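Local coordinates for gram-negative insecticidal protein (Chromobacterium piscinae, PDB 6FBM) that is an insecticidal protein of the MACPF and beta-tripod families and probably acts as a pore-forming toxin, at residues L116-Y121 and H441-A446. Residues are numbered along the deposited sequence; the frame is centred on the assembly and turned at random.
Sequences LTEITY and HQSLCA
Glu118 reaches across to Ser443 with its carboxylate, and this is the one hydrogen bond between the two segments. Ser443 OG donates to Glu118 OE2 at 2.7 Å. It meets the oxygen on the syn side, 24° out of the carboxylate plane. Glu118 CG lies beside the backbone N and anti to the carbonyl carbon (chi1 -49°), and a bend at chi2 completes the path that brings OE2 to the serine. Glu118 OE2 also lies 3.3 Å from Leu444 CD2, so one methyl of the leucine flanks the acceptor.

The serine hydroxyl has a second partner. His441 ND1 donates to Ser443 OG at 2.7 Å, nearly straight at 171° and close to the ring plane. The hydroxyl accepts from the imidazole and donates to the carboxylate, so it bridges the two. Glu118 OE1 stays 4.4 Å from His441 ND1, so the carboxylate reaches the ring through the serine. Leu444 N bonds back to His441 O at 2.9 Å and closes the turn.

The contact joins the MACPF part of the chain to the C-terminal beta-rich part, probably the beta-tripod domain. Glu118 lies in the link between helix 111-115 and the long strand 120-134. Ser443 lies in the short 3-10 turn between strands 439-441 and 445-447. His441 packs edge-to-face with Tyr415 of strand 415-416, while strand 445-447 pairs antiparallel with 506-508.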
loop_
_atom_site.group_PDB
_atom_site.type_symbol
_atom_site.label_atom_id
_atom_site.label_comp_id
_atom_site.label_asym_id
_atom_site.label_seq_id
_atom_site.Cartn_x
_atom_site.Cartn_y
_atom_site.Cartn_z
ATOM N N LEU A 116 -43.906 -18.794 14.579
ATOM C CA LEU A 116 -44.389 -18.827 15.951
ATOM C C LEU A 116 -45.282 -17.643 16.294
ATOM O O LEU A 116 -45.197 -16.565 15.704
ATOM C CB LEU A 116 -43.240 -18.920 16.957
ATOM C CG LEU A 116 -42.582 -20.296 17.008
ATOM C CD1 LEU A 116 -41.447 -20.275 18.031
ATOM C CD2 LEU A 116 -43.641 -21.375 17.356
ATOM N N THR A 117 -46.126 -17.871 17.270
ATOM C CA THR A 117 -47.026 -16.879 17.770
ATOM C C THR A 117 -46.471 -16.482 19.144
ATOM O O THR A 117 -45.496 -17.089 19.613
ATOM C CB THR A 117 -48.469 -17.434 17.737
ATOM O OG1 THR A 117 -49.398 -16.366 17.776
ATOM C CG2 THR A 117 -48.762 -18.375 18.848
ATOM N N GLU A 118 -46.996 -15.415 19.756
ATOM C CA GLU A 118 -46.417 -14.866 21.000
ATOM C C GLU A 118 -44.967 -14.347 20.886
ATOM O O GLU A 118 -44.261 -14.191 21.902
ATOM C CB GLU A 118 -46.455 -15.900 22.153
ATOM C CG GLU A 118 -47.779 -16.605 22.414
ATOM C CD GLU A 118 -48.873 -15.682 22.899
ATOM O OE1 GLU A 118 -48.640 -14.465 23.124
ATOM O OE2 GLU A 118 -49.994 -16.219 23.043
ATOM N N ILE A 119 -44.520 -14.081 19.647
ATOM C CA ILE A 119 -43.210 -13.498 19.380
ATOM C C ILE A 119 -43.468 -12.040 19.037
ATOM O O ILE A 119 -44.434 -11.697 18.308
ATOM C CB ILE A 119 -42.519 -14.170 18.199
ATOM C CG1 ILE A 119 -42.342 -15.673 18.452
ATOM C CG2 ILE A 119 -41.174 -13.515 17.892
ATOM C CD1 ILE A 119 -41.357 -16.047 19.524
ATOM N N THR A 120 -42.618 -11.175 19.573
ATOM C CA THR A 120 -42.621 -9.777 19.185
ATOM C C THR A 120 -41.463 -9.567 18.206
ATOM O O THR A 120 -40.308 -9.961 18.478
ATOM C CB THR A 120 -42.505 -8.854 20.393
ATOM O OG1 THR A 120 -43.616 -9.099 21.282
ATOM C CG2 THR A 120 -42.527 -7.389 19.944
ATOM N N TYR A 121 -41.797 -8.938 17.081
ATOM C CA TYR A 121 -40.880 -8.692 16.012
ATOM C C TYR A 121 -40.481 -7.225 16.091
ATOM O O TYR A 121 -41.355 -6.343 16.054
ATOM C CB TYR A 121 -41.571 -9.000 14.672
ATOM C CG TYR A 121 -42.123 -10.401 14.624
ATOM C CD1 TYR A 121 -41.294 -11.483 14.381
ATOM C CD2 TYR A 121 -43.476 -10.652 14.861
ATOM C CE1 TYR A 121 -41.792 -12.771 14.353
ATOM C CE2 TYR A 121 -43.985 -11.935 14.840
ATOM C CZ TYR A 121 -43.134 -12.995 14.586
ATOM O OH TYR A 121 -43.623 -14.292 14.571
ATOM N N HIS A 441 -51.411 -17.746 29.808
ATOM C CA HIS A 441 -51.448 -16.351 29.379
ATOM C C HIS A 441 -52.820 -16.016 28.781
ATOM O O HIS A 441 -53.400 -16.830 28.062
ATOM C CB HIS A 441 -50.319 -16.007 28.381
ATOM C CG HIS A 441 -50.163 -14.536 28.153
ATOM N ND1 HIS A 441 -50.629 -13.908 27.020
ATOM C CD2 HIS A 441 -49.599 -13.568 28.907
ATOM C CE1 HIS A 441 -50.379 -12.611 27.095
ATOM N NE2 HIS A 441 -49.771 -12.375 28.239
ATOM N N GLN A 442 -53.317 -14.839 29.166
ATOM C CA GLN A 442 -54.522 -14.163 28.653
ATOM C C GLN A 442 -54.850 -14.451 27.180
ATOM O O GLN A 442 -55.970 -14.822 26.835
ATOM C CB GLN A 442 -54.301 -12.646 28.875
ATOM C CG GLN A 442 -55.222 -11.645 28.172
ATOM C CD GLN A 442 -55.076 -10.238 28.772
ATOM O OE1 GLN A 442 -54.000 -9.874 29.296
ATOM N NE2 GLN A 442 -56.172 -9.442 28.718
ATOM N N SER A 443 -53.844 -14.278 26.329
ATOM C CA SER A 443 -53.957 -14.461 24.898
ATOM C C SER A 443 -54.528 -15.818 24.464
ATOM O O SER A 443 -55.201 -15.900 23.431
ATOM C CB SER A 443 -52.584 -14.259 24.259
ATOM O OG SER A 443 -51.619 -15.129 24.842
ATOM N N LEU A 444 -54.263 -16.865 25.247
ATOM C CA LEU A 444 -54.758 -18.210 24.951
ATOM C C LEU A 444 -56.077 -18.538 25.626
ATOM O O LEU A 444 -56.645 -19.611 25.396
ATOM C CB LEU A 444 -53.726 -19.245 25.392
ATOM C CG LEU A 444 -52.279 -18.996 24.992
ATOM C CD1 LEU A 444 -51.467 -20.253 25.312
ATOM C CD2 LEU A 444 -52.184 -18.655 23.516
ATOM N N CYS A 445 -56.587 -17.627 26.451
ATOM C CA CYS A 445 -57.770 -17.901 27.249
ATOM C C CYS A 445 -58.915 -16.988 26.879
ATOM O O CYS A 445 -58.717 -15.910 26.299
ATOM C CB CYS A 445 -57.459 -17.713 28.727
ATOM S SG CYS A 445 -56.065 -18.683 29.310
ATOM N N ALA A 446 -60.115 -17.455 27.226
ATOM C CA ALA A 446 -61.359 -16.692 27.129
ATOM C C ALA A 446 -61.926 -16.524 28.534
ATOM O O ALA A 446 -61.954 -17.490 29.303
ATOM C CB ALA A 446 -62.354 -17.429 26.254
#